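Fructose 1-phosphate kinase (Staphylococcus aureus, PDB 2JG5) probably catalyses the ATP-dependent phosphorylation of fructose 1-phosphate to fructose 1,6-bisphosphate, and belongs to the LacC subfamily of PfkB carbohydrate kinases. Local coordinates at residues Thr4-Asn8 and Ala143-Ile147; Ala55-Ala59 and Leu116-Ile120; His107-Phe113 and Pro136-Pro140. All blocks are in the same frame, centred on the assembly; numbering follows the deposited sequence.

How the contacts relate
Contacts 1 and 2 lie in the core, where the parallel sheet meets the helices that cover it; contact 3 is partly buried and joins the start of helix 110-120 to the loop after strand 128-132. Neighbouring strands 2-6 and 54-56 tie contacts 1 and 2 together through backbone hydrogen bonds between T4, T6 and L56, while contacts 2 and 3 share helix 110-120. F7 links contacts 1 and 3 by packing on P136, and F58 links contacts 2 and 3 by touching I108 and F113. Chemistry follows depth: contact 1 is wholly apolar, contact 2 adds a glutamine and a water, and contact 3 combines proline and aromatic packing with a serine-to-backbone bond and a helix cap.

Contact 1: Thr4-Asn8 and Ala143-Ile147; sequences TVTFN and AYAQI
V5 and F7 face I147 and A143 across a side-chain layer, with the CA atoms of V5 and I147 9.8 Å apart and those of F7 and A143 9.4 Å apart, a spacing that leaves the backbones no direct hydrogen bond. Strand 2-6 runs near the middle of the parallel sheet of the ribokinase-type fold, and helix 143-154 is the connection of a beta-alpha-beta crossover between the adjacent parallel strands 128-132 and 157-161. The helix therefore packs against the sheet, and F7, just beyond the end of its strand, contributes the largest share of the buried surface.

The F7 ring sends its rim toward the helix. Having CG beside the backbone N and anti to the carbonyl carbon (chi1 -58°) directs the ring there, and its far end meets two partners close to its own plane. One is I147, whose CD1 sits 3.6 Å from F7 CZ; the two side chains approach from opposite directions. The other is Y144, with CE2 3.7 Å from F7 CE1. This pair is an offset edge-to-face (T-shaped) stack, the edge of F7 turned to the face of Y144, with planes at 88° and ring centroids 5.7 Å apart.

Tyrosine suits a place that is apolar at the ring and polar at the tip: the Y144 hydroxyl is hydrogen-bonded to the carbonyl of G133, beyond the end of strand 128-132. V131 of that strand touches F7, Y144 and I147, adding to the apolar layer. A143, a small residue, lets the helix start come near the ring, its CB being 4.2 Å from F7 CZ. Branched V5 fits a buried strand position, and its CG1 reaches the same I147 CD1 methyl at 4.5 Å, a looser touch than that made by F7.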
ATOM      1  N   THR A   4     -19.484 -13.885   7.543  1.00 31.58           N
ATOM      2  CA  THR A   4     -18.448 -13.322   8.401  1.00 31.18           C
ATOM      3  C   THR A   4     -18.530 -11.795   8.320  1.00 31.06           C
ATOM      4  O   THR A   4     -18.836 -11.239   7.264  1.00 31.27           O
ATOM      5  CB  THR A   4     -17.045 -13.838   8.014  1.00 31.30           C
ATOM      6  OG1 THR A   4     -16.712 -13.405   6.690  1.00 30.88           O
ATOM      7  CG2 THR A   4     -17.026 -15.357   8.064  1.00 30.37           C
ATOM      8  N   VAL A   5     -18.329 -11.118   9.443  1.00 30.70           N
ATOM      9  CA  VAL A   5     -18.351  -9.656   9.449  1.00 30.34           C
ATOM     10  C   VAL A   5     -16.963  -9.170   9.900  1.00 30.81           C
ATOM     11  O   VAL A   5     -16.478  -9.569  10.950  1.00 30.74           O
ATOM     12  CB  VAL A   5     -19.478  -9.103  10.351  1.00 30.38           C
ATOM     13  CG1 VAL A   5     -19.561  -7.575  10.269  1.00 30.38           C
ATOM     14  CG2 VAL A   5     -20.845  -9.730   9.983  1.00 30.18           C
ATOM     15  N   THR A   6     -16.320  -8.362   9.057  1.00 30.57           N
ATOM     16  CA  THR A   6     -15.053  -7.714   9.355  1.00 30.92           C
ATOM     17  C   THR A   6     -15.285  -6.204   9.163  1.00 30.51           C
ATOM     18  O   THR A   6     -15.461  -5.729   8.051  1.00 30.44           O
ATOM     19  CB  THR A   6     -13.888  -8.225   8.424  1.00 30.86           C
ATOM     20  OG1 THR A   6     -13.758  -9.654   8.517  1.00 32.13           O
ATOM     21  CG2 THR A   6     -12.571  -7.611   8.795  1.00 31.17           C
ATOM     22  N   PHE A   7     -15.312  -5.468  10.269  1.00 30.17           N
ATOM     23  CA  PHE A   7     -15.494  -4.018  10.252  1.00 29.59           C
ATOM     24  C   PHE A   7     -14.341  -3.247   9.614  1.00 29.75           C
ATOM     25  O   PHE A   7     -14.561  -2.234   8.954  1.00 29.68           O
ATOM     26  CB  PHE A   7     -15.663  -3.497  11.673  1.00 29.08           C
ATOM     27  CG  PHE A   7     -16.806  -4.091  12.409  1.00 28.62           C
ATOM     28  CD1 PHE A   7     -16.631  -4.568  13.702  1.00 29.44           C
ATOM     29  CD2 PHE A   7     -18.067  -4.163  11.829  1.00 28.86           C
ATOM     30  CE1 PHE A   7     -17.693  -5.109  14.405  1.00 30.37           C
ATOM     31  CE2 PHE A   7     -19.130  -4.695  12.519  1.00 28.47           C
ATOM     32  CZ  PHE A   7     -18.945  -5.175  13.812  1.00 29.68           C
ATOM     33  N   ASN A   8     -13.116  -3.723   9.835  1.00 29.72           N
ATOM     34  CA  ASN A   8     -11.927  -3.022   9.409  1.00 30.15           C
ATOM     35  C   ASN A   8     -10.940  -3.968   8.680  1.00 30.27           C
ATOM     36  O   ASN A   8      -9.798  -4.138   9.107  1.00 30.19           O
ATOM     37  CB  ASN A   8     -11.269  -2.352  10.637  1.00 30.61           C
ATOM     38  CG  ASN A   8     -10.164  -1.379  10.266  1.00 30.52           C
ATOM     39  OD1 ASN A   8     -10.020  -0.999   9.107  1.00 31.41           O
ATOM     40  ND2 ASN A   8      -9.371  -0.977  11.254  1.00 30.83           N
ATOM     41  N   ALA A 143     -21.438  -1.651  18.363  1.00 27.87           N
ATOM     42  CA  ALA A 143     -21.708  -2.288  17.073  1.00 27.85           C
ATOM     43  C   ALA A 143     -21.982  -3.792  17.170  1.00 28.10           C
ATOM     44  O   ALA A 143     -22.826  -4.312  16.441  1.00 28.36           O
ATOM     45  CB  ALA A 143     -20.580  -2.028  16.114  1.00 27.99           C
ATOM     46  N   TYR A 144     -21.277  -4.484  18.066  1.00 28.08           N
ATOM     47  CA  TYR A 144     -21.515  -5.916  18.288  1.00 27.99           C
ATOM     48  C   TYR A 144     -22.949  -6.164  18.737  1.00 27.69           C
ATOM     49  O   TYR A 144     -23.633  -7.046  18.197  1.00 28.11           O
ATOM     50  CB  TYR A 144     -20.507  -6.513  19.288  1.00 27.81           C
ATOM     51  CG  TYR A 144     -19.260  -7.035  18.614  1.00 28.28           C
ATOM     52  CD1 TYR A 144     -19.163  -8.377  18.238  1.00 29.32           C
ATOM     53  CD2 TYR A 144     -18.182  -6.191  18.328  1.00 28.13           C
ATOM     54  CE1 TYR A 144     -18.026  -8.869  17.601  1.00 27.81           C
ATOM     55  CE2 TYR A 144     -17.047  -6.672  17.689  1.00 27.74           C
ATOM     56  CZ  TYR A 144     -16.986  -8.015  17.323  1.00 28.10           C
ATOM     57  OH  TYR A 144     -15.874  -8.513  16.691  1.00 29.81           O
ATOM     58  N   ALA A 145     -23.400  -5.365  19.699  1.00 26.99           N
ATOM     59  CA  ALA A 145     -24.731  -5.486  20.263  1.00 26.67           C
ATOM     60  C   ALA A 145     -25.820  -5.156  19.250  1.00 26.47           C
ATOM     61  O   ALA A 145     -26.888  -5.758  19.275  1.00 26.71           O
ATOM     62  CB  ALA A 145     -24.870  -4.577  21.486  1.00 26.64           C
ATOM     63  N   GLN A 146     -25.551  -4.179  18.394  1.00 26.28           N
ATOM     64  CA  GLN A 146     -26.499  -3.741  17.370  1.00 26.44           C
ATOM     65  C   GLN A 146     -26.715  -4.835  16.323  1.00 26.85           C
ATOM     66  O   GLN A 146     -27.810  -4.991  15.781  1.00 26.80           O
ATOM     67  CB  GLN A 146     -26.026  -2.445  16.702  1.00 26.07           C
ATOM     68  CG  GLN A 146     -25.975  -1.213  17.629  1.00 25.96           C
ATOM     69  CD  GLN A 146     -25.976   0.106  16.847  1.00 25.79           C
ATOM     70  OE1 GLN A 146     -26.403   0.153  15.690  1.00 23.87           O
ATOM     71  NE2 GLN A 146     -25.494   1.176  17.474  1.00 23.94           N
ATOM     72  N   ILE A 147     -25.661  -5.602  16.060  1.00 27.44           N
ATOM     73  CA  ILE A 147     -25.760  -6.767  15.199  1.00 27.91           C
ATOM     74  C   ILE A 147     -26.485  -7.876  15.976  1.00 28.59           C
ATOM     75  O   ILE A 147     -27.501  -8.413  15.508  1.00 28.63           O
ATOM     76  CB  ILE A 147     -24.355  -7.187  14.669  1.00 28.13           C
ATOM     77  CG1 ILE A 147     -23.932  -6.253  13.527  1.00 27.61           C
ATOM     78  CG2 ILE A 147     -24.337  -8.652  14.214  1.00 27.60           C
ATOM     79  CD1 ILE A 147     -22.422  -6.108  13.357  1.00 29.42           C
TER

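Contact 2: Ala55-Ala59 and Leu116-Ile120; sequences ALGFA and LLQQI
L56 and F58 pack against L116, Q119 and I120, and most of this contact is apolar. In L116, CG lies anti to the backbone N (chi1 170°) and is carried toward the strand; the two methyls then part, so that one branched leucine serves two partners. CD2 lies 3.6 Å from F58 CZ, against a broad ring crossing it at about a right angle, while CD1 lies 4.2 Å from L56 CB and equally near G57 N. L56 in turn touches the tip of I120, CD1 to CD1 at 3.9 Å.

The polar component belongs to Q119, whose extended chain runs past L56 in the opposite direction and brings OE1 within 3.5 Å of L56 CD2. Q119 NE2 is hydrogen-bonded to the backbone O of N79. A water accepts from the G57 backbone N at 2.9 Å; its link on to Q119 OE1, only 2.5 Å long, is doubtful in detail.

Backbone shape decides the residue at the corner: the angles of G57 (phi 127°, psi -157°) would jam a CB against the preceding carbonyl oxygen, hence glycine.

A helix laid by its apolar side (F113, L116, I120) on a parallel sheet is characteristic of the three-layer alpha/beta/alpha core of the ribokinase-like fold, where 110-120 is one of the covering helices.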
ATOM      1  N   ALA A  55     -18.363 -12.863   2.869  1.00 30.24           N
ATOM      2  CA  ALA A  55     -17.740 -11.819   3.671  1.00 30.48           C
ATOM      3  C   ALA A  55     -18.561 -10.528   3.645  1.00 30.68           C
ATOM      4  O   ALA A  55     -18.853  -9.972   2.587  1.00 30.77           O
ATOM      5  CB  ALA A  55     -16.306 -11.567   3.217  1.00 30.36           C
ATOM      6  N   LEU A  56     -18.949 -10.079   4.830  1.00 31.13           N
ATOM      7  CA  LEU A  56     -19.611  -8.794   5.009  1.00 31.09           C
ATOM      8  C   LEU A  56     -18.656  -7.870   5.743  1.00 31.04           C
ATOM      9  O   LEU A  56     -17.617  -8.314   6.233  1.00 31.07           O
ATOM     10  CB  LEU A  56     -20.899  -8.965   5.813  1.00 30.82           C
ATOM     11  CG  LEU A  56     -21.995  -9.895   5.295  1.00 31.01           C
ATOM     12  CD1 LEU A  56     -23.213  -9.745   6.201  1.00 29.96           C
ATOM     13  CD2 LEU A  56     -22.342  -9.614   3.836  1.00 30.43           C
ATOM     14  N   GLY A  57     -19.005  -6.589   5.814  1.00 31.16           N
ATOM     15  CA  GLY A  57     -18.138  -5.593   6.435  1.00 30.99           C
ATOM     16  C   GLY A  57     -17.884  -4.417   5.520  1.00 30.82           C
ATOM     17  O   GLY A  57     -18.659  -4.175   4.603  1.00 30.92           O
ATOM     18  N   PHE A  58     -16.785  -3.697   5.734  1.00 30.48           N
ATOM     19  CA  PHE A  58     -16.578  -2.444   5.002  1.00 30.40           C
ATOM     20  C   PHE A  58     -15.389  -2.445   4.066  1.00 30.44           C
ATOM     21  O   PHE A  58     -14.275  -2.768   4.472  1.00 30.42           O
ATOM     22  CB  PHE A  58     -16.499  -1.264   5.981  1.00 30.01           C
ATOM     23  CG  PHE A  58     -17.660  -1.210   6.935  1.00 30.15           C
ATOM     24  CD1 PHE A  58     -17.532  -1.695   8.230  1.00 28.71           C
ATOM     25  CD2 PHE A  58     -18.898  -0.712   6.521  1.00 28.34           C
ATOM     26  CE1 PHE A  58     -18.613  -1.676   9.094  1.00 30.34           C
ATOM     27  CE2 PHE A  58     -19.972  -0.688   7.382  1.00 27.17           C
ATOM     28  CZ  PHE A  58     -19.838  -1.163   8.665  1.00 28.28           C
ATOM     29  N   ALA A  59     -15.631  -2.076   2.804  1.00 30.54           N
ATOM     30  CA  ALA A  59     -14.531  -1.878   1.853  1.00 30.56           C
ATOM     31  C   ALA A  59     -14.664  -0.579   1.056  1.00 30.85           C
ATOM     32  O   ALA A  59     -15.769  -0.116   0.770  1.00 31.21           O
ATOM     33  CB  ALA A  59     -14.376  -3.071   0.934  1.00 29.87           C
ATOM     34  N   LEU A 116     -24.959  -2.100   6.651  1.00 28.82           N
ATOM     35  CA  LEU A 116     -24.495  -3.390   7.163  1.00 28.81           C
ATOM     36  C   LEU A 116     -25.571  -4.079   7.986  1.00 28.80           C
ATOM     37  O   LEU A 116     -25.834  -5.264   7.787  1.00 29.30           O
ATOM     38  CB  LEU A 116     -23.220  -3.236   8.007  1.00 28.88           C
ATOM     39  CG  LEU A 116     -22.773  -4.468   8.802  1.00 28.73           C
ATOM     40  CD1 LEU A 116     -22.531  -5.647   7.854  1.00 29.42           C
ATOM     41  CD2 LEU A 116     -21.523  -4.183   9.638  1.00 28.65           C
ATOM     42  N   LEU A 117     -26.171  -3.336   8.910  1.00 28.50           N
ATOM     43  CA  LEU A 117     -27.294  -3.818   9.708  1.00 28.49           C
ATOM     44  C   LEU A 117     -28.477  -4.272   8.854  1.00 28.53           C
ATOM     45  O   LEU A 117     -29.181  -5.219   9.224  1.00 28.63           O
ATOM     46  CB  LEU A 117     -27.774  -2.730  10.668  1.00 28.06           C
ATOM     47  CG  LEU A 117     -26.833  -2.184  11.738  1.00 28.62           C
ATOM     48  CD1 LEU A 117     -27.593  -1.187  12.617  1.00 27.26           C
ATOM     49  CD2 LEU A 117     -26.207  -3.321  12.573  1.00 28.30           C
ATOM     50  N   GLN A 118     -28.708  -3.587   7.735  1.00 28.41           N
ATOM     51  CA  GLN A 118     -29.800  -3.954   6.834  1.00 28.71           C
ATOM     52  C   GLN A 118     -29.558  -5.338   6.238  1.00 28.40           C
ATOM     53  O   GLN A 118     -30.511  -6.073   5.976  1.00 28.30           O
ATOM     54  CB  GLN A 118     -30.011  -2.906   5.726  1.00 28.90           C
ATOM     55  CG  GLN A 118     -31.151  -3.227   4.726  1.00 30.46           C
ATOM     56  CD  GLN A 118     -32.546  -3.093   5.327  1.00 32.68           C
ATOM     57  OE1 GLN A 118     -32.749  -2.365   6.298  1.00 34.38           O
ATOM     58  NE2 GLN A 118     -33.516  -3.789   4.740  1.00 33.00           N
ATOM     59  N   GLN A 119     -28.287  -5.688   6.044  1.00 28.18           N
ATOM     60  CA  GLN A 119     -27.916  -7.014   5.564  1.00 28.32           C
ATOM     61  C   GLN A 119     -28.156  -8.076   6.622  1.00 28.38           C
ATOM     62  O   GLN A 119     -28.573  -9.189   6.303  1.00 28.50           O
ATOM     63  CB  GLN A 119     -26.453  -7.055   5.142  1.00 28.42           C
ATOM     64  CG  GLN A 119     -26.147  -6.226   3.926  1.00 28.36           C
ATOM     65  CD  GLN A 119     -24.706  -6.340   3.518  1.00 29.37           C
ATOM     66  OE1 GLN A 119     -23.816  -6.438   4.365  1.00 28.66           O
ATOM     67  NE2 GLN A 119     -24.461  -6.333   2.208  1.00 28.25           N
ATOM     68  N   ILE A 120     -27.873  -7.740   7.880  1.00 28.59           N
ATOM     69  CA  ILE A 120     -28.090  -8.674   8.981  1.00 28.56           C
ATOM     70  C   ILE A 120     -29.589  -8.876   9.195  1.00 28.88           C
ATOM     71  O   ILE A 120     -30.019  -9.958   9.594  1.00 28.04           O
ATOM     72  CB  ILE A 120     -27.418  -8.204  10.291  1.00 28.52           C
ATOM     73  CG1 ILE A 120     -25.964  -7.755  10.043  1.00 29.35           C
ATOM     74  CG2 ILE A 120     -27.526  -9.284  11.391  1.00 27.53           C
ATOM     75  CD1 ILE A 120     -25.001  -8.824   9.498  1.00 28.66           C
TER
HETATM   76  O   HOH W   1     -21.348  -6.051   4.145  1.00 22.37           O

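Contact 3: His107-Phe113 and Pro136-Pro140; sequences HITSTQF and PSSIP
S138 OG accepts a hydrogen bond from the backbone N of I108, 2.9 Å long with an N-H...O angle of 154°. The serine sits in a type I turn from P136 to I139, and its OG, set between the backbone N and the carbonyl carbon (chi1 60°), points to the facing backbone, a role suited to its short polar side chain. Its CB also lies 3.5 Å from H107 ND1.

Further in, I108 and I139 lie side by side and point the same way, with their CG2 methyls 3.6 Å apart, and I108 CD1 reaches P136 CG at 4.0 Å. F113 offers one ring face to P140: CD stands 3.7 Å from the ring centroid, nearly over the centre, a CH-pi contact that suits proline, whose CD is next to the ring N and carries somewhat polarised C-H bonds. I139 CD1 meets the same phenylalanine at 4.0 Å from CE1.

T109 is the N-cap of helix 110-120. It forms a capping box, its OG1 accepting from Q112 N at 3.1 Å while its own N donates to Q112 OE1.

The contact thus joins the start of helix 110-120 to the loop between strand 128-132 and helix 143-154; F58 of strand 58-59 packs on I108 and F113, and A143 and Q146 of helix 143-154 also touch F113.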
ATOM      1  N   HIS A 107     -12.765   6.128   7.397  1.00 30.36           N
ATOM      2  CA  HIS A 107     -13.921   6.685   8.074  1.00 30.24           C
ATOM      3  C   HIS A 107     -15.166   6.031   7.520  1.00 30.09           C
ATOM      4  O   HIS A 107     -15.381   5.987   6.302  1.00 29.81           O
ATOM      5  CB  HIS A 107     -14.025   8.204   7.923  1.00 30.26           C
ATOM      6  CG  HIS A 107     -15.250   8.779   8.566  1.00 30.51           C
ATOM      7  ND1 HIS A 107     -15.367   8.943   9.930  1.00 30.79           N
ATOM      8  CD2 HIS A 107     -16.422   9.204   8.033  1.00 30.29           C
ATOM      9  CE1 HIS A 107     -16.555   9.453  10.210  1.00 30.15           C
ATOM     10  NE2 HIS A 107     -17.215   9.617   9.076  1.00 30.55           N
ATOM     11  N   ILE A 108     -15.977   5.520   8.436  1.00 30.06           N
ATOM     12  CA  ILE A 108     -17.223   4.855   8.094  1.00 30.22           C
ATOM     13  C   ILE A 108     -18.372   5.672   8.672  1.00 30.19           C
ATOM     14  O   ILE A 108     -18.442   5.883   9.898  1.00 30.12           O
ATOM     15  CB  ILE A 108     -17.247   3.389   8.630  1.00 30.18           C
ATOM     16  CG1 ILE A 108     -16.055   2.604   8.067  1.00 30.48           C
ATOM     17  CG2 ILE A 108     -18.572   2.698   8.273  1.00 29.89           C
ATOM     18  CD1 ILE A 108     -15.518   1.535   8.978  1.00 30.72           C
ATOM     19  N   THR A 109     -19.255   6.134   7.783  1.00 30.03           N
ATOM     20  CA  THR A 109     -20.425   6.942   8.155  1.00 30.09           C
ATOM     21  C   THR A 109     -21.472   6.082   8.863  1.00 30.19           C
ATOM     22  O   THR A 109     -21.395   4.859   8.838  1.00 30.22           O
ATOM     23  CB  THR A 109     -21.085   7.576   6.907  1.00 30.06           C
ATOM     24  OG1 THR A 109     -21.601   6.536   6.066  1.00 29.81           O
ATOM     25  CG2 THR A 109     -20.079   8.426   6.113  1.00 30.20           C
ATOM     26  N   SER A 110     -22.462   6.724   9.474  1.00 30.48           N
ATOM     27  CA  SER A 110     -23.531   6.015  10.181  1.00 30.74           C
ATOM     28  C   SER A 110     -24.459   5.325   9.196  1.00 30.79           C
ATOM     29  O   SER A 110     -24.940   4.225   9.451  1.00 30.52           O
ATOM     30  CB  SER A 110     -24.324   6.983  11.047  1.00 30.74           C
ATOM     31  OG  SER A 110     -23.499   7.530  12.051  1.00 31.40           O
ATOM     32  N   THR A 111     -24.674   5.989   8.064  1.00 30.93           N
ATOM     33  CA  THR A 111     -25.462   5.483   6.948  1.00 31.09           C
ATOM     34  C   THR A 111     -24.903   4.171   6.384  1.00 31.10           C
ATOM     35  O   THR A 111     -25.662   3.238   6.055  1.00 31.35           O
ATOM     36  CB  THR A 111     -25.550   6.581   5.859  1.00 31.29           C
ATOM     37  OG1 THR A 111     -26.559   7.525   6.232  1.00 31.50           O
ATOM     38  CG2 THR A 111     -25.868   6.012   4.487  1.00 32.09           C
ATOM     39  N   GLN A 112     -23.576   4.110   6.267  1.00 30.67           N
ATOM     40  CA  GLN A 112     -22.891   2.911   5.816  1.00 29.92           C
ATOM     41  C   GLN A 112     -22.997   1.772   6.823  1.00 29.89           C
ATOM     42  O   GLN A 112     -23.258   0.632   6.441  1.00 29.79           O
ATOM     43  CB  GLN A 112     -21.439   3.230   5.488  1.00 29.96           C
ATOM     44  CG  GLN A 112     -21.291   3.814   4.093  1.00 29.38           C
ATOM     45  CD  GLN A 112     -20.154   4.800   3.960  1.00 29.08           C
ATOM     46  OE1 GLN A 112     -19.320   4.953   4.860  1.00 28.67           O
ATOM     47  NE2 GLN A 112     -20.115   5.489   2.820  1.00 29.51           N
ATOM     48  N   PHE A 113     -22.804   2.077   8.104  1.00 29.70           N
ATOM     49  CA  PHE A 113     -23.021   1.080   9.143  1.00 30.00           C
ATOM     50  C   PHE A 113     -24.471   0.571   9.136  1.00 29.98           C
ATOM     51  O   PHE A 113     -24.716  -0.624   9.333  1.00 29.65           O
ATOM     52  CB  PHE A 113     -22.644   1.605  10.541  1.00 29.98           C
ATOM     53  CG  PHE A 113     -22.813   0.569  11.617  1.00 30.27           C
ATOM     54  CD1 PHE A 113     -21.867  -0.443  11.779  1.00 29.29           C
ATOM     55  CD2 PHE A 113     -23.945   0.570  12.434  1.00 29.92           C
ATOM     56  CE1 PHE A 113     -22.037  -1.423  12.739  1.00 28.94           C
ATOM     57  CE2 PHE A 113     -24.115  -0.407  13.405  1.00 28.96           C
ATOM     58  CZ  PHE A 113     -23.165  -1.402  13.555  1.00 29.45           C
ATOM     59  N   PRO A 136     -13.718  -0.284  14.731  1.00 31.48           N
ATOM     60  CA  PRO A 136     -13.184   1.010  14.297  1.00 31.30           C
ATOM     61  C   PRO A 136     -13.900   2.182  14.964  1.00 31.16           C
ATOM     62  O   PRO A 136     -15.104   2.107  15.256  1.00 31.17           O
ATOM     63  CB  PRO A 136     -13.439   1.022  12.782  1.00 31.14           C
ATOM     64  CG  PRO A 136     -14.429  -0.051  12.536  1.00 31.12           C
ATOM     65  CD  PRO A 136     -14.245  -1.065  13.598  1.00 31.32           C
ATOM     66  N   SER A 137     -13.146   3.250  15.209  1.00 30.95           N
ATOM     67  CA  SER A 137     -13.614   4.399  15.986  1.00 30.42           C
ATOM     68  C   SER A 137     -14.828   5.090  15.379  1.00 30.04           C
ATOM     69  O   SER A 137     -15.617   5.686  16.105  1.00 29.98           O
ATOM     70  CB  SER A 137     -12.488   5.417  16.124  1.00 30.44           C
ATOM     71  OG  SER A 137     -11.930   5.720  14.859  1.00 30.07           O
ATOM     72  N   SER A 138     -14.963   5.009  14.054  1.00 29.49           N
ATOM     73  CA  SER A 138     -16.027   5.702  13.324  1.00 29.16           C
ATOM     74  C   SER A 138     -17.383   4.976  13.320  1.00 29.33           C
ATOM     75  O   SER A 138     -18.394   5.565  12.929  1.00 29.79           O
ATOM     76  CB  SER A 138     -15.584   6.027  11.888  1.00 29.11           C
ATOM     77  OG  SER A 138     -15.260   4.852  11.176  1.00 27.24           O
ATOM     78  N   ILE A 139     -17.414   3.716  13.759  1.00 28.66           N
ATOM     79  CA  ILE A 139     -18.690   3.006  13.910  1.00 28.33           C
ATOM     80  C   ILE A 139     -19.141   2.929  15.383  1.00 28.29           C
ATOM     81  O   ILE A 139     -18.343   3.184  16.281  1.00 28.21           O
ATOM     82  CB  ILE A 139     -18.698   1.611  13.188  1.00 28.46           C
ATOM     83  CG1 ILE A 139     -17.858   0.571  13.939  1.00 27.75           C
ATOM     84  CG2 ILE A 139     -18.276   1.764  11.728  1.00 27.74           C
ATOM     85  CD1 ILE A 139     -18.195  -0.864  13.562  1.00 27.91           C
ATOM     86  N   PRO A 140     -20.425   2.599  15.634  1.00 28.33           N
ATOM     87  CA  PRO A 140     -20.945   2.617  17.000  1.00 28.39           C
ATOM     88  C   PRO A 140     -20.139   1.706  17.902  1.00 28.62           C
ATOM     89  O   PRO A 140     -19.881   0.559  17.541  1.00 29.20           O
ATOM     90  CB  PRO A 140     -22.358   2.059  16.847  1.00 28.05           C
ATOM     91  CG  PRO A 140     -22.727   2.344  15.465  1.00 28.87           C
ATOM     92  CD  PRO A 140     -21.462   2.181  14.673  1.00 28.60           C
TER